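SusD-like protein BACOVA_02651 (Bacteroides ovatus, PDB 5E75) binds polysaccharide at the cell surface and probably captures xyloglucan there before its transport into the periplasm for degradation. Local coordinates at residues Arg30-Tyr35 with Ser77-Val82; Glu70-Ala75 with Ile493-Pro498; Ser88-Val93 with Glu112-Arg117. All coordinates share one frame; numbering follows the deposited sequence.

Contact 1: residues Arg30-Tyr35 with Ser77-Val82; sequences RAWFDY and SGFYSV
Val82 lays its CG2 methyl over the centre of one face of the Trp32 indole. The methyl stands 3.6 Å from the centroid of the six-membered ring and only 14° off the ring normal, a clear CH-pi contact. CG2 lies anti to the carbonyl carbon of Val82, while CG1 runs anti to the backbone N (chi1 179°) and reaches the CZ2 side of the same indole. Ala31 CB adds to the apolar patch, 4.0 Å from Val82 CG2. A second aromatic pair, Tyr35 and Phe79, lies beside the first group. Phe79 CZ sits over a face of the Tyr35 ring, off centre, 3.3 Å from Tyr35 CE1. The two planes are inclined at 42°. Phe79 also meets Trp32, whose CZ3 comes to the edge of the phenyl ring near its plane. The backbones come close at Gly78, where the CA atoms of Asp34 and Gly78 are 4.4 Å apart. The lack of a side chain on Gly78 leaves room for Asp34 CB, 3.6 Å from Gly78 CA, and for the backbone at Tyr35. On the Asp34 side, Ser77 OG donates to the anti lone pair of Asp34 OD2 at 2.8 Å. Tyr35 OH is hydrogen-bonded to Tyr423 OH. The contact thus sets residues 30-35, at the short helix 33-36, against the first half of helix 70-95. Helix 103-125 adjoins both sides, through Met116 on Trp32 and Met124 on Phe79.

Contact 2: residues Glu70-Ala75 with Ile493-Pro498; sequences ENLSGA and IFLPYP
The start of helix 70-95 rests here on the extended, proline-rich loop that links helix 490-493 to helix 499-504. This sets a loop near the C-terminus against an N-terminal helix over 400 residues away in sequence. Leu72 is the main side chain of the contact, and its two methyls part to meet different residues. CD2 packs on Leu495, 3.9 Å from its CB. CD1 comes to the Pro496 ring, 3.8 Å from CG, and lies 3.6 Å from Pro496 O. The leucine and this ring cross at about a right angle. Pro498, in the N-cap position of helix 499-504, sits against the helix backbone. Its CG is 3.6 Å from Leu72 O, and its CB is 3.9 Å from Ser73 CA. Ser73 OG turns back to its own helix, donating to Glu70 O at 3.1 Å. Its chi1 of 53° puts OG between the backbone N and the carbonyl carbon. Pro496 O accepts from Trp128 NE1, and the backbone of Leu495 bonds to that of Ile127. These backbone groups of the loop are thus bonded to residues 127-128, not to the helix. The loop meets the helix mostly with leucine and proline carbon, so apolar packing holds the two together.

Contact 3: residues Ser88-Val93 with Glu112-Arg117; sequences SVINAV and EARLMR
Val89 meets Ala113 first, its CG1 lying 4.0 Å from Ala113 CB. This is also where the two backbones are nearest, with the CA atoms of Val89 and Ala113 6.5 Å apart. Ile90, next in sequence, carries more of the contact. Its CG1 touches the same Ala113 methyl at 3.9 Å, so that the alanine is met by both neighbours. With CG1 anti to the carbonyl carbon (chi1 -67°), the chain runs on past Ala113 and brings CD1 to two arginines. There CD1 packs 3.9 Å from Arg114 CG, on the aliphatic part of that side chain. It also lies over one face of the Arg117 guanidinium, 3.8 Å from NH1. Both arginines cross the isoleucine at about a right angle. Asp161 OD1 makes salt bridges to Arg114 NE and Arg117 NH2; Glu519 takes Arg114 NH2, and Asn87 OD1 takes Arg117 NH1. These bonds probably fix the rotation of the Arg117 guanidinium, with one face toward Ile90 CD1. The axes of 88-93 and 112-117 come within 9.7 Å and run at 164°, so the consecutive helices 70-95 and 103-125 form an antiparallel hairpin. Helix 151-168, which carries Asp161, packs on both arginines.

All three contacts use helix 70-95: contact 2 at its start, contact 1 further along its first half and contact 3 near its end. The centre of contact 1 is about 14 Å from the centres of both others, which lie about 25 Å apart and do not touch. Contact 1 meets contact 2 through Tyr35 CD1 and Ala75 CB, and contact 3 through Val82 CG1 and Met116 O. Along the chain, contact 1 closes before contact 3 opens, whereas contact 2 encloses contact 3 and crosses contact 1. One helix therefore joins residues 30-35 and helix 103-125 and, at its start, a loop near the C-terminus of this SusD-family protein.

Contact 1: residues Arg30-Tyr35 with Ser77-Val82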
# COMPACT_ATOMS: atom_id res chain seq x y z
N ARG A 30 6.66 -12.14 9.82
CA ARG A 30 7.36 -11.62 10.98
C ARG A 30 8.18 -10.36 10.67
O ARG A 30 8.19 -9.40 11.45
CB ARG A 30 8.25 -12.72 11.55
CG ARG A 30 9.02 -12.34 12.78
CD ARG A 30 9.76 -13.54 13.35
NE ARG A 30 10.44 -13.20 14.59
CZ ARG A 30 10.90 -14.09 15.47
NH1 ARG A 30 10.75 -15.39 15.25
NH2 ARG A 30 11.50 -13.67 16.57
N ALA A 31 8.88 -10.36 9.54
CA ALA A 31 9.70 -9.22 9.17
C ALA A 31 8.92 -7.91 9.08
O ALA A 31 9.44 -6.86 9.45
CB ALA A 31 10.38 -9.50 7.86
N TRP A 32 7.67 -8.00 8.62
CA TRP A 32 6.81 -6.84 8.35
C TRP A 32 5.92 -6.47 9.53
O TRP A 32 5.24 -5.44 9.49
CB TRP A 32 5.92 -7.14 7.14
CG TRP A 32 6.67 -7.24 5.85
CD1 TRP A 32 7.11 -8.38 5.24
CD2 TRP A 32 7.09 -6.16 5.00
NE1 TRP A 32 7.80 -8.08 4.09
CE2 TRP A 32 7.79 -6.72 3.91
CE3 TRP A 32 6.96 -4.77 5.08
CZ2 TRP A 32 8.35 -5.93 2.90
CZ3 TRP A 32 7.51 -4.00 4.07
CH2 TRP A 32 8.19 -4.58 2.99
N PHE A 33 5.93 -7.27 10.57
CA PHE A 33 4.95 -7.15 11.64
C PHE A 33 4.93 -5.76 12.30
O PHE A 33 3.84 -5.22 12.54
CB PHE A 33 5.17 -8.25 12.70
CG PHE A 33 4.16 -8.23 13.80
CD1 PHE A 33 2.93 -8.87 13.66
CD2 PHE A 33 4.43 -7.56 14.98
CE1 PHE A 33 1.99 -8.82 14.68
CE2 PHE A 33 3.49 -7.52 16.00
CZ PHE A 33 2.28 -8.15 15.84
N ASP A 34 6.08 -5.16 12.59
CA ASP A 34 6.09 -3.89 13.32
C ASP A 34 5.45 -2.79 12.48
O ASP A 34 4.94 -1.82 13.03
CB ASP A 34 7.50 -3.43 13.73
CG ASP A 34 8.06 -4.19 14.91
OD1 ASP A 34 7.34 -5.05 15.46
OD2 ASP A 34 9.22 -3.90 15.27
N TYR A 35 5.50 -2.92 11.16
CA TYR A 35 4.85 -1.96 10.26
C TYR A 35 3.36 -2.26 10.13
O TYR A 35 2.54 -1.37 10.34
CB TYR A 35 5.54 -2.02 8.90
CG TYR A 35 4.87 -1.25 7.76
CD1 TYR A 35 4.64 0.12 7.86
CD2 TYR A 35 4.52 -1.89 6.58
CE1 TYR A 35 4.07 0.82 6.80
CE2 TYR A 35 3.93 -1.20 5.54
CZ TYR A 35 3.72 0.16 5.66
OH TYR A 35 3.14 0.88 4.62
N SER A 77 11.14 1.02 12.59
CA SER A 77 11.50 -0.30 13.12
C SER A 77 11.10 -1.44 12.20
O SER A 77 11.87 -2.36 11.97
CB SER A 77 10.84 -0.53 14.50
OG SER A 77 11.16 -1.84 15.00
N GLY A 78 9.87 -1.40 11.69
CA GLY A 78 9.38 -2.43 10.80
C GLY A 78 10.15 -2.56 9.52
O GLY A 78 10.56 -3.66 9.14
N PHE A 79 10.38 -1.44 8.82
CA PHE A 79 11.10 -1.50 7.58
C PHE A 79 12.53 -1.97 7.83
O PHE A 79 13.04 -2.78 7.06
CB PHE A 79 11.09 -0.15 6.86
CG PHE A 79 9.71 0.30 6.41
CD1 PHE A 79 8.89 -0.52 5.65
CD2 PHE A 79 9.25 1.54 6.76
CE1 PHE A 79 7.62 -0.09 5.24
CE2 PHE A 79 7.99 1.97 6.37
CZ PHE A 79 7.18 1.15 5.60
N TYR A 80 13.17 -1.46 8.89
CA TYR A 80 14.52 -1.93 9.19
C TYR A 80 14.55 -3.38 9.67
O TYR A 80 15.55 -4.06 9.49
CB TYR A 80 15.29 -0.97 10.13
CG TYR A 80 15.92 0.13 9.33
CD1 TYR A 80 17.02 -0.13 8.52
CD2 TYR A 80 15.39 1.42 9.30
CE1 TYR A 80 17.60 0.84 7.75
CE2 TYR A 80 15.98 2.41 8.50
CZ TYR A 80 17.08 2.10 7.75
OH TYR A 80 17.66 3.08 6.95
N SER A 81 13.45 -3.88 10.21
CA SER A 81 13.35 -5.30 10.53
C SER A 81 13.37 -6.15 9.26
O SER A 81 13.98 -7.22 9.20
CB SER A 81 12.09 -5.60 11.35
OG SER A 81 12.20 -5.11 12.67
N VAL A 82 12.69 -5.68 8.21
CA VAL A 82 12.76 -6.36 6.92
C VAL A 82 14.20 -6.35 6.39
O VAL A 82 14.71 -7.39 5.94
CB VAL A 82 11.80 -5.73 5.87
CG1 VAL A 82 11.93 -6.45 4.53
CG2 VAL A 82 10.36 -5.77 6.33

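Contact 2: residues Glu70-Ala75 with Ile493-Pro498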
# COMPACT_ATOMS: atom_id res chain seq x y z
N GLU A 70 4.38 7.70 17.47
CA GLU A 70 4.68 6.27 17.58
C GLU A 70 4.62 5.56 16.22
O GLU A 70 5.28 4.55 16.01
CB GLU A 70 3.74 5.59 18.58
CG GLU A 70 2.26 5.58 18.18
CD GLU A 70 1.48 6.77 18.72
OE1 GLU A 70 2.10 7.83 18.99
OE2 GLU A 70 0.25 6.64 18.87
N ASN A 71 3.85 6.09 15.29
CA ASN A 71 3.79 5.49 13.98
C ASN A 71 5.10 5.63 13.22
O ASN A 71 5.45 4.76 12.43
CB ASN A 71 2.65 6.09 13.16
CG ASN A 71 1.31 5.70 13.69
OD1 ASN A 71 0.91 4.54 13.62
ND2 ASN A 71 0.60 6.65 14.27
N LEU A 72 5.84 6.71 13.46
CA LEU A 72 7.12 6.90 12.79
C LEU A 72 8.14 5.89 13.31
O LEU A 72 8.85 5.28 12.53
CB LEU A 72 7.64 8.33 12.97
CG LEU A 72 6.75 9.42 12.39
CD1 LEU A 72 7.36 10.78 12.70
CD2 LEU A 72 6.57 9.24 10.90
N SER A 73 8.21 5.73 14.63
CA SER A 73 9.17 4.81 15.21
C SER A 73 8.80 3.37 14.86
O SER A 73 9.66 2.56 14.55
CB SER A 73 9.28 5.04 16.71
OG SER A 73 8.02 5.00 17.31
N GLY A 74 7.51 3.05 14.87
CA GLY A 74 7.06 1.72 14.52
C GLY A 74 7.36 1.40 13.06
O GLY A 74 7.83 0.31 12.74
N ALA A 75 7.08 2.34 12.16
CA ALA A 75 7.33 2.10 10.74
C ALA A 75 8.83 1.92 10.46
O ALA A 75 9.23 0.99 9.77
CB ALA A 75 6.75 3.23 9.89
N ILE A 493 5.79 17.34 3.24
CA ILE A 493 5.47 16.08 2.57
C ILE A 493 6.22 14.89 3.14
O ILE A 493 5.58 13.90 3.53
CB ILE A 493 5.66 16.18 1.04
CG1 ILE A 493 4.84 17.34 0.47
CG2 ILE A 493 5.28 14.87 0.35
CD1 ILE A 493 3.37 17.35 0.85
N PHE A 494 7.54 14.97 3.20
CA PHE A 494 8.34 13.92 3.80
C PHE A 494 8.28 14.04 5.32
O PHE A 494 8.31 15.15 5.87
CB PHE A 494 9.77 13.97 3.26
CG PHE A 494 9.87 13.51 1.82
CD1 PHE A 494 9.59 14.35 0.76
CD2 PHE A 494 10.22 12.21 1.56
CE1 PHE A 494 9.69 13.89 -0.54
CE2 PHE A 494 10.33 11.75 0.29
CZ PHE A 494 10.05 12.58 -0.78
N LEU A 495 8.16 12.90 5.99
CA LEU A 495 8.00 12.86 7.44
C LEU A 495 9.34 12.99 8.16
O LEU A 495 10.38 12.70 7.60
CB LEU A 495 7.31 11.55 7.82
CG LEU A 495 5.80 11.60 7.48
CD1 LEU A 495 5.15 10.24 7.30
CD2 LEU A 495 5.07 12.40 8.54
N PRO A 496 9.32 13.47 9.42
CA PRO A 496 10.56 13.61 10.18
C PRO A 496 11.09 12.25 10.62
O PRO A 496 10.33 11.29 10.74
CB PRO A 496 10.13 14.44 11.39
CG PRO A 496 8.69 14.19 11.54
CD PRO A 496 8.14 13.91 10.17
N TYR A 497 12.40 12.17 10.84
CA TYR A 497 13.00 10.96 11.41
C TYR A 497 12.47 10.81 12.83
O TYR A 497 12.21 11.80 13.51
CB TYR A 497 14.53 11.03 11.35
CG TYR A 497 15.03 11.10 9.93
CD1 TYR A 497 14.96 9.99 9.10
CD2 TYR A 497 15.50 12.28 9.40
CE1 TYR A 497 15.39 10.05 7.78
CE2 TYR A 497 15.92 12.36 8.09
CZ TYR A 497 15.84 11.25 7.28
OH TYR A 497 16.25 11.36 5.97
N PRO A 498 12.28 9.56 13.29
CA PRO A 498 11.68 9.39 14.62
C PRO A 498 12.61 9.91 15.71
O PRO A 498 13.80 9.62 15.67
CB PRO A 498 11.52 7.86 14.73
CG PRO A 498 11.65 7.32 13.33
CD PRO A 498 12.56 8.27 12.63

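Contact 3: residues Ser88-Val93 with Glu112-Arg117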
# COMPACT_ATOMS: atom_id res chain seq x y z
N SER A 88 20.25 -11.10 7.27
CA SER A 88 20.51 -12.33 8.00
C SER A 88 20.30 -13.56 7.13
O SER A 88 21.09 -14.52 7.18
CB SER A 88 19.65 -12.42 9.24
OG SER A 88 20.06 -11.47 10.21
N VAL A 89 19.23 -13.57 6.33
CA VAL A 89 19.00 -14.66 5.39
C VAL A 89 20.15 -14.79 4.39
O VAL A 89 20.63 -15.89 4.13
CB VAL A 89 17.66 -14.45 4.63
CG1 VAL A 89 17.55 -15.37 3.41
CG2 VAL A 89 16.51 -14.68 5.56
N ILE A 90 20.60 -13.68 3.81
CA ILE A 90 21.68 -13.72 2.84
C ILE A 90 22.93 -14.32 3.51
O ILE A 90 23.61 -15.17 2.93
CB ILE A 90 21.94 -12.32 2.25
CG1 ILE A 90 20.75 -11.88 1.39
CG2 ILE A 90 23.21 -12.31 1.40
CD1 ILE A 90 20.76 -10.39 1.10
N ASN A 91 23.20 -13.90 4.74
CA ASN A 91 24.34 -14.43 5.50
C ASN A 91 24.17 -15.92 5.78
O ASN A 91 25.12 -16.69 5.65
CB ASN A 91 24.52 -13.66 6.81
CG ASN A 91 25.61 -14.25 7.73
OD1 ASN A 91 26.79 -14.05 7.50
ND2 ASN A 91 25.19 -14.95 8.78
N ALA A 92 22.97 -16.34 6.16
CA ALA A 92 22.71 -17.75 6.47
C ALA A 92 22.89 -18.65 5.25
O ALA A 92 23.35 -19.79 5.38
CB ALA A 92 21.32 -17.93 7.05
N VAL A 93 22.52 -18.16 4.08
CA VAL A 93 22.71 -18.92 2.85
C VAL A 93 24.20 -19.21 2.66
O VAL A 93 24.59 -20.31 2.24
CB VAL A 93 22.15 -18.17 1.62
CG1 VAL A 93 22.64 -18.82 0.32
CG2 VAL A 93 20.62 -18.13 1.70
N GLU A 112 14.60 -13.76 -2.65
CA GLU A 112 13.45 -13.35 -1.84
C GLU A 112 13.88 -12.31 -0.82
O GLU A 112 13.16 -11.32 -0.60
CB GLU A 112 12.85 -14.56 -1.14
CG GLU A 112 12.16 -15.53 -2.09
CD GLU A 112 11.66 -16.75 -1.35
OE1 GLU A 112 12.50 -17.55 -0.87
OE2 GLU A 112 10.44 -16.90 -1.19
N ALA A 113 15.04 -12.51 -0.19
CA ALA A 113 15.57 -11.55 0.77
C ALA A 113 15.78 -10.20 0.09
O ALA A 113 15.36 -9.17 0.61
CB ALA A 113 16.87 -12.06 1.36
N ARG A 114 16.43 -10.19 -1.08
CA ARG A 114 16.72 -8.93 -1.74
C ARG A 114 15.45 -8.26 -2.27
O ARG A 114 15.34 -7.03 -2.26
CB ARG A 114 17.75 -9.13 -2.85
CG ARG A 114 19.10 -9.57 -2.30
CD ARG A 114 20.21 -9.58 -3.34
NE ARG A 114 20.59 -8.23 -3.74
CZ ARG A 114 21.62 -7.94 -4.53
NH1 ARG A 114 22.39 -8.91 -5.00
NH2 ARG A 114 21.87 -6.68 -4.83
N LEU A 115 14.46 -9.04 -2.69
CA LEU A 115 13.17 -8.47 -3.08
C LEU A 115 12.52 -7.75 -1.91
O LEU A 115 12.01 -6.63 -2.06
CB LEU A 115 12.24 -9.57 -3.61
CG LEU A 115 10.78 -9.18 -3.93
CD1 LEU A 115 10.74 -8.08 -4.96
CD2 LEU A 115 9.93 -10.37 -4.41
N MET A 116 12.51 -8.37 -0.74
CA MET A 116 11.89 -7.75 0.42
C MET A 116 12.67 -6.53 0.87
O MET A 116 12.07 -5.51 1.22
CB MET A 116 11.71 -8.74 1.57
CG MET A 116 10.74 -9.85 1.26
SD MET A 116 9.10 -9.23 0.92
CE MET A 116 8.19 -10.76 0.77
N ARG A 117 13.99 -6.61 0.84
CA ARG A 117 14.82 -5.46 1.19
C ARG A 117 14.54 -4.29 0.25
O ARG A 117 14.44 -3.13 0.69
CB ARG A 117 16.30 -5.87 1.14
CG ARG A 117 17.26 -4.80 1.64
CD ARG A 117 18.67 -5.33 1.82
NE ARG A 117 19.32 -5.66 0.57
CZ ARG A 117 20.50 -6.26 0.50
NH1 ARG A 117 21.17 -6.60 1.60
NH2 ARG A 117 21.03 -6.50 -0.69